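OsmC-like protein (Jannaschia sp., PDB 3CJE) probably reduces hydroperoxides, as relatives in the OsmC family of hydroperoxide resistance proteins do, and so protects the cell against oxidative damage. Local coordinates at residues A[92-98]-A[115-121]; A[30-34]-A[67-72]; A[15-19]-A[61-67]. One frame throughout, in Å; residues are numbered along the deposited sequence.

Overall arrangement
All three contacts involve one antiparallel sheet and, in contacts 2 and 3, the helix 62-81 that packs on it. Contact 1 joins strands 93-105 and 108-121 and is the partly buried one: backbone hydrogen bonds carry it, with apolar side chains on its helix-facing side and mostly charged ones on the other. Contacts 2 and 3 are buried, without a hydrogen bond across, and use successive parts of the same helix against neighbouring strands, 28-37 and 13-24. I67 belongs to both, and its CD1 also reaches C96 and V98 of contact 1. Each of the three touches the second subunit, contact 1 through salt bridges and continued strand pairing, the others through packing.

Contact 1: residues A[92-98]-A[115-121]; sequences LDVECRV and SFEIDII
S115 O receives the CA-H of V98 (3.4 Å), while S115 OG donates to a water that donates to R97 O and E117 OE1. F116 turns one ring face to V98, whose CG1 sits 3.8 Å from the ring centroid, 20° off the normal, as a CH-pi contact. E117 exchanges backbone N-H and C=O with R97. R97 has CG anti to the backbone N (chi1 -179°) and its chain extended to NE, which lays it alongside E117: E117 OE1 meets R97 NH1 at the guanidinium edge in a salt bridge of 3.3 Å whose hydrogen bond is weak, the planes 47° apart, and E117 OE2 binds R155 of the second subunit. I118 sets CG2 against V94 CG1 (3.6 Å). D119 N bonds to E95 O (2.8 Å); a water donates to both carboxylates, and D119 also holds R157 of the second subunit. I121 N closes on D93 O (2.8 Å). Hydrogen-bonded pairs (R97-E117, E95-D119, D93-I121) alternate with non-hydrogen-bonded ones (V98-F116, C96-I118, V94-I120) in the antiparallel hairpin of strands 93-105 and 108-121, its outer strand pairing in parallel with a strand of the second subunit, so that the sheet continues across the dimer.

Contact 2: residues A[30-34]-A[67-72]; sequences ELDVA and IAGLTG
L31 and V33 lean from strand 28-37 onto A68, I67 and T71 of helix 62-81, part of the alpha+beta OsmC fold, in which this helix packs on an antiparallel sheet. Strand and helix segments run 141° apart with axes 9.1 Å from each other, and the space between them is bridged by side chains without any hydrogen bond across. In L31, CB points at the helix, and with chi1 -56° CG lies anti to the carbonyl carbon; CB and CG act as a stem carrying two methyls to different places. L31 CD1 reaches over A68, 3.4 Å from A68 O and 3.8 Å from A68 CB. L31 CD2 slides past T71, with T71 CG2 at 3.9 Å, and also borders the backbone of G72. M75, a turn further along the helix, touches L31 as well.

V33, two residues on and pointing the same way, splits its branches too: CG1 meets I67 CG2 at 3.6 Å, and CG2 lies 4.0 Å from A68 CB. A68 is thus wedged between the two strand side chains, and it also touches L65 of the second subunit. In T71, chi1 -52° puts OG1 beside the backbone N and leaves CG2 turned to L31; T71 OG1 donates to I67 O (2.8 Å), approaching from the opposite face of that carbonyl plane to T71 N.

Contact 3: residues A[15-19]-A[61-67]; sequences VVFTC and PPLALFI
F17 and I67, followed by L63, bury the most surface where strand 13-24 lies against the start of helix 62-81, in the helix-on-sheet packing of the OsmC fold. The segments cross at -43°, running broadly in the same direction, and no hydrogen bond joins them; the contact is almost wholly apolar packing.

The F17 ring is the centrepiece. L63 CB comes over one face, 4.0 Å from the ring centroid and 23° off its normal, a CH-pi contact displaced toward the rim at CE1. P61 CG approaches the ring edge at F17 CZ (4.2 Å), and F17 CE2 borders the first helical turn, with A64 CB at 4.1 Å. P61 occupies the N-cap position, so the ring is packed against the very beginning of the helix, while M35 of the next strand touches F17 too. Beyond its CB, L63 extends CD1 past the ring to V15 CG1 (3.9 Å); L63 also packs on L144 of the second subunit.

I67, one helical turn after L63, reaches the strand itself. Its chain is extended, with CG1 anti to the backbone N (chi1 -162°), which drives the tip between F17 and C19. I67 CG1 lies 4.0 Å from C19 CB, and I67 CD1 is 3.8 Å from F17 CB. The same I67 CD1 methyl presses on the strand backbone, ending 3.4 Å from F17 O.

Contact 1: residues A[92-98]-A[115-121]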
loop_
_atom_site.group_PDB
_atom_site.type_symbol
_atom_site.label_atom_id
_atom_site.label_comp_id
_atom_site.label_asym_id
_atom_site.label_seq_id
_atom_site.Cartn_x
_atom_site.Cartn_y
_atom_site.Cartn_z
ATOM N N LEU A 92 -19.006 -7.741 -8.476
ATOM C CA LEU A 92 -18.254 -7.677 -7.240
ATOM C C LEU A 92 -18.066 -6.230 -6.775
ATOM O O LEU A 92 -17.675 -5.352 -7.573
ATOM C CB LEU A 92 -16.891 -8.324 -7.446
ATOM C CG LEU A 92 -15.929 -8.275 -6.269
ATOM C CD1 LEU A 92 -16.418 -9.060 -4.990
ATOM C CD2 LEU A 92 -14.520 -8.764 -6.768
ATOM N N ASP A 93 -18.337 -6.000 -5.496
ATOM C CA ASP A 93 -18.076 -4.715 -4.854
ATOM C C ASP A 93 -17.388 -4.984 -3.525
ATOM O O ASP A 93 -17.824 -5.846 -2.749
ATOM C CB ASP A 93 -19.353 -3.951 -4.592
ATOM C CG ASP A 93 -19.092 -2.527 -4.159
ATOM O OD1 ASP A 93 -18.568 -2.309 -3.041
ATOM O OD2 ASP A 93 -19.404 -1.624 -4.972
ATOM N N VAL A 94 -16.292 -4.261 -3.290
ATOM C CA VAL A 94 -15.533 -4.350 -2.058
ATOM C C VAL A 94 -15.358 -2.974 -1.481
ATOM O O VAL A 94 -14.909 -2.069 -2.196
ATOM C CB VAL A 94 -14.162 -5.026 -2.259
ATOM C CG1 VAL A 94 -13.288 -4.970 -0.958
ATOM C CG2 VAL A 94 -14.376 -6.473 -2.758
ATOM N N GLU A 95 -15.712 -2.822 -0.208
ATOM C CA GLU A 95 -15.631 -1.528 0.493
ATOM C C GLU A 95 -14.568 -1.677 1.572
ATOM O O GLU A 95 -14.610 -2.611 2.363
ATOM C CB GLU A 95 -16.978 -1.181 1.136
ATOM C CG GLU A 95 -18.174 -1.116 0.151
ATOM C CD GLU A 95 -19.608 -0.909 0.789
ATOM O OE1 GLU A 95 -20.171 -1.819 1.470
ATOM O OE2 GLU A 95 -20.192 0.178 0.543
ATOM N N CYS A 96 -13.608 -0.766 1.612
ATOM C CA CYS A 96 -12.497 -0.834 2.561
ATOM C C CYS A 96 -12.394 0.506 3.299
ATOM O O CYS A 96 -12.496 1.579 2.668
ATOM C CB CYS A 96 -11.206 -1.120 1.820
ATOM S SG CYS A 96 -9.732 -1.089 2.846
ATOM N N ARG A 97 -12.210 0.439 4.620
ATOM C CA ARG A 97 -12.024 1.618 5.447
ATOM C C ARG A 97 -10.804 1.401 6.302
ATOM O O ARG A 97 -10.666 0.353 6.969
ATOM C CB ARG A 97 -13.242 1.882 6.341
ATOM C CG ARG A 97 -13.086 3.107 7.202
ATOM C CD ARG A 97 -14.412 3.376 7.907
ATOM N NE ARG A 97 -14.373 4.533 8.765
ATOM C CZ ARG A 97 -14.129 4.498 10.067
ATOM N NH1 ARG A 97 -13.873 3.348 10.706
ATOM N NH2 ARG A 97 -14.134 5.642 10.739
ATOM N N VAL A 98 -9.875 2.342 6.248
ATOM C CA VAL A 98 -8.662 2.274 7.040
ATOM C C VAL A 98 -8.543 3.563 7.875
ATOM O O VAL A 98 -8.733 4.661 7.360
ATOM C CB VAL A 98 -7.396 2.059 6.182
ATOM C CG1 VAL A 98 -6.148 1.877 7.081
ATOM C CG2 VAL A 98 -7.570 0.823 5.253
ATOM N N SER A 115 -7.337 0.879 12.590
ATOM C CA SER A 115 -8.321 -0.142 12.179
ATOM C C SER A 115 -8.331 -0.375 10.687
ATOM O O SER A 115 -8.073 0.532 9.905
ATOM C CB SER A 115 -9.730 0.187 12.656
ATOM O OG SER A 115 -10.261 1.302 12.056
ATOM N N PHE A 116 -8.643 -1.609 10.330
ATOM C CA PHE A 116 -8.836 -2.032 8.957
ATOM C C PHE A 116 -10.138 -2.825 8.826
ATOM O O PHE A 116 -10.335 -3.773 9.566
ATOM C CB PHE A 116 -7.733 -2.989 8.518
ATOM C CG PHE A 116 -6.403 -2.330 8.234
ATOM C CD1 PHE A 116 -5.526 -2.013 9.253
ATOM C CD2 PHE A 116 -6.052 -2.057 6.903
ATOM C CE1 PHE A 116 -4.296 -1.400 8.967
ATOM C CE2 PHE A 116 -4.826 -1.477 6.633
ATOM C CZ PHE A 116 -3.988 -1.124 7.650
ATOM N N GLU A 117 -10.986 -2.456 7.862
ATOM C CA GLU A 117 -12.276 -3.119 7.653
ATOM C C GLU A 117 -12.458 -3.329 6.175
ATOM O O GLU A 117 -12.223 -2.385 5.381
ATOM C CB GLU A 117 -13.412 -2.252 8.233
ATOM C CG GLU A 117 -13.316 -2.050 9.736
ATOM C CD GLU A 117 -14.272 -0.969 10.326
ATOM O OE1 GLU A 117 -14.356 0.197 9.797
ATOM O OE2 GLU A 117 -14.863 -1.285 11.393
ATOM N N ILE A 118 -12.838 -4.540 5.783
ATOM C CA ILE A 118 -13.101 -4.889 4.369
ATOM C C ILE A 118 -14.459 -5.614 4.305
ATOM O O ILE A 118 -14.618 -6.658 4.907
ATOM C CB ILE A 118 -11.993 -5.769 3.750
ATOM C CG1 ILE A 118 -10.677 -4.990 3.795
ATOM C CG2 ILE A 118 -12.364 -6.163 2.323
ATOM C CD1 ILE A 118 -9.478 -5.714 3.208
ATOM N N ASP A 119 -15.421 -4.988 3.633
ATOM C CA ASP A 119 -16.783 -5.548 3.448
ATOM C C ASP A 119 -16.928 -5.969 1.993
ATOM O O ASP A 119 -16.667 -5.192 1.074
ATOM C CB ASP A 119 -17.834 -4.515 3.759
ATOM C CG ASP A 119 -17.940 -4.210 5.255
ATOM O OD1 ASP A 119 -17.414 -4.955 6.089
ATOM O OD2 ASP A 119 -18.644 -3.226 5.584
ATOM N N ILE A 120 -17.392 -7.190 1.789
ATOM C CA ILE A 120 -17.367 -7.805 0.486
ATOM C C ILE A 120 -18.797 -8.149 0.061
ATOM O O ILE A 120 -19.553 -8.763 0.831
ATOM C CB ILE A 120 -16.505 -9.055 0.555
ATOM C CG1 ILE A 120 -15.029 -8.701 0.840
ATOM C CG2 ILE A 120 -16.643 -9.845 -0.767
ATOM C CD1 ILE A 120 -14.184 -9.806 1.389
ATOM N N ILE A 121 -19.154 -7.749 -1.162
ATOM C CA ILE A 121 -20.462 -8.034 -1.767
ATOM C C ILE A 121 -20.261 -8.842 -3.041
ATOM O O ILE A 121 -19.710 -8.343 -4.053
ATOM C CB ILE A 121 -21.253 -6.745 -2.093
ATOM C CG1 ILE A 121 -21.348 -5.882 -0.836
ATOM C CG2 ILE A 121 -22.624 -7.135 -2.669
ATOM C CD1 ILE A 121 -21.971 -4.483 -1.098
HETATM O O HOH W 1 -20.001 -1.472 4.019
HETATM O O HOH W 2 -11.493 0.744 9.700
#

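Contact 2: residues A[30-34]-A[67-72]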
loop_
_atom_site.group_PDB
_atom_site.type_symbol
_atom_site.label_atom_id
_atom_site.label_comp_id
_atom_site.label_asym_id
_atom_site.label_seq_id
_atom_site.Cartn_x
_atom_site.Cartn_y
_atom_site.Cartn_z
ATOM N N GLU A 30 -12.293 -0.753 -10.561
ATOM C CA GLU A 30 -12.406 0.694 -10.507
ATOM C C GLU A 30 -12.615 1.121 -9.060
ATOM O O GLU A 30 -13.617 0.752 -8.447
ATOM C CB GLU A 30 -13.540 1.144 -11.420
ATOM C CG GLU A 30 -13.164 0.954 -12.885
ATOM C CD GLU A 30 -14.244 1.384 -13.888
ATOM O OE1 GLU A 30 -15.401 1.619 -13.483
ATOM O OE2 GLU A 30 -13.918 1.468 -15.104
ATOM N N LEU A 31 -11.635 1.875 -8.543
ATOM C CA LEU A 31 -11.448 2.126 -7.146
ATOM C C LEU A 31 -11.757 3.588 -6.839
ATOM O O LEU A 31 -10.973 4.448 -7.174
ATOM C CB LEU A 31 -10.004 1.791 -6.770
ATOM C CG LEU A 31 -9.601 0.353 -7.128
ATOM C CD1 LEU A 31 -8.122 0.118 -7.185
ATOM C CD2 LEU A 31 -10.360 -0.631 -6.194
ATOM N N ASP A 32 -12.890 3.824 -6.189
ATOM C CA ASP A 32 -13.326 5.144 -5.775
ATOM C C ASP A 32 -12.804 5.387 -4.360
ATOM O O ASP A 32 -13.381 4.929 -3.380
ATOM C CB ASP A 32 -14.853 5.205 -5.789
ATOM C CG ASP A 32 -15.423 6.529 -5.288
ATOM O OD1 ASP A 32 -14.677 7.563 -5.096
ATOM O OD2 ASP A 32 -16.674 6.499 -5.058
ATOM N N VAL A 33 -11.681 6.094 -4.265
ATOM C CA VAL A 33 -11.024 6.367 -2.985
ATOM C C VAL A 33 -11.434 7.711 -2.453
ATOM O O VAL A 33 -11.613 8.685 -3.219
ATOM C CB VAL A 33 -9.467 6.326 -3.129
ATOM C CG1 VAL A 33 -8.763 6.655 -1.812
ATOM C CG2 VAL A 33 -9.011 4.975 -3.675
ATOM N N ALA A 34 -11.690 7.774 -1.153
ATOM C CA ALA A 34 -11.922 9.052 -0.510
ATOM C C ALA A 34 -11.067 9.212 0.738
ATOM O O ALA A 34 -10.968 8.277 1.541
ATOM C CB ALA A 34 -13.383 9.180 -0.089
ATOM N N ILE A 67 -4.527 2.429 -0.135
ATOM C CA ILE A 67 -5.851 1.823 0.078
ATOM C C ILE A 67 -6.419 1.243 -1.225
ATOM O O ILE A 67 -7.061 0.202 -1.213
ATOM C CB ILE A 67 -6.845 2.749 0.800
ATOM C CG1 ILE A 67 -8.014 1.932 1.384
ATOM C CG2 ILE A 67 -7.297 3.911 -0.064
ATOM C CD1 ILE A 67 -8.949 2.703 2.307
ATOM N N ALA A 68 -6.148 1.913 -2.355
ATOM C CA ALA A 68 -6.525 1.389 -3.678
ATOM C C ALA A 68 -5.803 0.058 -3.941
ATOM O O ALA A 68 -6.406 -0.892 -4.414
ATOM C CB ALA A 68 -6.238 2.385 -4.787
ATOM N N GLY A 69 -4.520 -0.004 -3.629
ATOM C CA GLY A 69 -3.741 -1.229 -3.765
ATOM C C GLY A 69 -4.305 -2.364 -2.959
ATOM O O GLY A 69 -4.462 -3.478 -3.427
ATOM N N LEU A 70 -4.625 -2.087 -1.697
ATOM C CA LEU A 70 -5.165 -3.125 -0.804
ATOM C C LEU A 70 -6.491 -3.619 -1.335
ATOM O O LEU A 70 -6.693 -4.809 -1.451
ATOM C CB LEU A 70 -5.337 -2.537 0.580
ATOM C CG LEU A 70 -5.975 -3.498 1.581
ATOM C CD1 LEU A 70 -5.254 -4.888 1.716
ATOM C CD2 LEU A 70 -6.140 -2.786 2.928
ATOM N N THR A 71 -7.385 -2.690 -1.699
ATOM C CA THR A 71 -8.729 -3.054 -2.184
ATOM C C THR A 71 -8.607 -3.850 -3.491
ATOM O O THR A 71 -9.260 -4.892 -3.672
ATOM C CB THR A 71 -9.602 -1.806 -2.345
ATOM O OG1 THR A 71 -9.564 -1.059 -1.104
ATOM C CG2 THR A 71 -11.040 -2.172 -2.693
ATOM N N GLY A 72 -7.775 -3.367 -4.408
ATOM C CA GLY A 72 -7.545 -4.023 -5.685
ATOM C C GLY A 72 -6.930 -5.404 -5.541
ATOM O O GLY A 72 -7.280 -6.311 -6.278
#

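Contact 3: residues A[15-19]-A[61-67]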
loop_
_atom_site.group_PDB
_atom_site.type_symbol
_atom_site.label_atom_id
_atom_site.label_comp_id
_atom_site.label_asym_id
_atom_site.label_seq_id
_atom_site.Cartn_x
_atom_site.Cartn_y
_atom_site.Cartn_z
ATOM N N VAL A 15 -6.643 9.949 10.685
ATOM C CA VAL A 15 -6.650 10.025 9.244
ATOM C C VAL A 15 -7.482 8.823 8.794
ATOM O O VAL A 15 -7.242 7.706 9.255
ATOM C CB VAL A 15 -5.214 10.014 8.614
ATOM C CG1 VAL A 15 -5.324 9.865 7.060
ATOM C CG2 VAL A 15 -4.416 11.270 9.028
ATOM N N VAL A 16 -8.493 9.050 7.950
ATOM C CA VAL A 16 -9.463 8.005 7.564
ATOM C C VAL A 16 -9.576 8.042 6.059
ATOM O O VAL A 16 -9.859 9.074 5.487
ATOM C CB VAL A 16 -10.874 8.200 8.186
ATOM C CG1 VAL A 16 -11.820 7.121 7.717
ATOM C CG2 VAL A 16 -10.779 8.247 9.730
ATOM N N PHE A 17 -9.334 6.893 5.430
ATOM C CA PHE A 17 -9.592 6.704 4.013
ATOM C C PHE A 17 -10.581 5.569 3.819
ATOM O O PHE A 17 -10.601 4.590 4.573
ATOM C CB PHE A 17 -8.310 6.353 3.248
ATOM C CG PHE A 17 -7.471 7.540 2.865
ATOM C CD1 PHE A 17 -6.734 8.218 3.804
ATOM C CD2 PHE A 17 -7.434 8.004 1.550
ATOM C CE1 PHE A 17 -5.942 9.331 3.430
ATOM C CE2 PHE A 17 -6.615 9.116 1.196
ATOM C CZ PHE A 17 -5.898 9.752 2.127
ATOM N N THR A 18 -11.381 5.722 2.778
ATOM C CA THR A 18 -12.224 4.650 2.301
ATOM C C THR A 18 -11.979 4.366 0.822
ATOM O O THR A 18 -11.476 5.211 0.085
ATOM C CB THR A 18 -13.696 4.974 2.494
ATOM O OG1 THR A 18 -14.086 6.141 1.733
ATOM C CG2 THR A 18 -14.006 5.201 3.995
ATOM N N CYS A 19 -12.397 3.185 0.395
ATOM C CA CYS A 19 -12.316 2.815 -1.017
ATOM C C CYS A 19 -13.486 1.933 -1.320
ATOM O O CYS A 19 -13.716 0.956 -0.607
ATOM C CB CYS A 19 -11.038 2.080 -1.284
ATOM S SG CYS A 19 -10.791 1.659 -3.040
ATOM N N PRO A 61 -2.655 11.468 -3.059
ATOM C CA PRO A 61 -1.708 11.286 -1.978
ATOM C C PRO A 61 -1.322 9.828 -1.790
ATOM O O PRO A 61 -2.029 8.910 -2.220
ATOM C CB PRO A 61 -2.456 11.782 -0.727
ATOM C CG PRO A 61 -3.889 11.565 -1.061
ATOM C CD PRO A 61 -4.020 11.722 -2.559
ATOM N N PRO A 62 -0.164 9.615 -1.153
ATOM C CA PRO A 62 0.312 8.243 -0.982
ATOM C C PRO A 62 -0.683 7.279 -0.331
ATOM O O PRO A 62 -0.787 6.114 -0.730
ATOM C CB PRO A 62 1.546 8.428 -0.082
ATOM C CG PRO A 62 2.056 9.770 -0.402
ATOM C CD PRO A 62 0.810 10.604 -0.639
ATOM N N LEU A 63 -1.448 7.719 0.674
ATOM C CA LEU A 63 -2.353 6.772 1.349
ATOM C C LEU A 63 -3.496 6.363 0.400
ATOM O O LEU A 63 -4.115 5.291 0.598
ATOM C CB LEU A 63 -2.900 7.342 2.660
ATOM C CG LEU A 63 -1.868 7.433 3.802
ATOM C CD1 LEU A 63 -2.567 7.896 5.101
ATOM C CD2 LEU A 63 -1.137 6.159 3.989
ATOM N N ALA A 64 -3.828 7.225 -0.572
ATOM C CA ALA A 64 -4.856 6.850 -1.583
ATOM C C ALA A 64 -4.349 5.689 -2.425
ATOM O O ALA A 64 -5.088 4.755 -2.724
ATOM C CB ALA A 64 -5.246 8.054 -2.523
ATOM N N LEU A 65 -3.083 5.765 -2.850
ATOM C CA LEU A 65 -2.503 4.638 -3.602
ATOM C C LEU A 65 -2.493 3.378 -2.731
ATOM O O LEU A 65 -2.785 2.286 -3.222
ATOM C CB LEU A 65 -1.117 4.993 -4.128
ATOM C CG LEU A 65 -0.997 6.100 -5.168
ATOM C CD1 LEU A 65 0.486 6.150 -5.662
ATOM C CD2 LEU A 65 -1.899 5.891 -6.321
ATOM N N PHE A 66 -2.118 3.491 -1.444
ATOM C CA PHE A 66 -2.106 2.333 -0.544
ATOM C C PHE A 66 -3.484 1.658 -0.455
ATOM O O PHE A 66 -3.611 0.453 -0.627
ATOM C CB PHE A 66 -1.667 2.750 0.863
ATOM C CG PHE A 66 -1.852 1.674 1.868
ATOM C CD1 PHE A 66 -1.033 0.555 1.881
ATOM C CD2 PHE A 66 -2.930 1.714 2.763
ATOM C CE1 PHE A 66 -1.247 -0.464 2.825
ATOM C CE2 PHE A 66 -3.127 0.681 3.706
ATOM C CZ PHE A 66 -2.290 -0.397 3.707
ATOM N N ILE A 67 -4.527 2.429 -0.135
ATOM C CA ILE A 67 -5.851 1.823 0.078
ATOM C C ILE A 67 -6.419 1.243 -1.225
ATOM O O ILE A 67 -7.061 0.202 -1.213
ATOM C CB ILE A 67 -6.845 2.749 0.800
ATOM C CG1 ILE A 67 -8.014 1.932 1.384
ATOM C CG2 ILE A 67 -7.297 3.911 -0.064
ATOM C CD1 ILE A 67 -8.949 2.703 2.307
#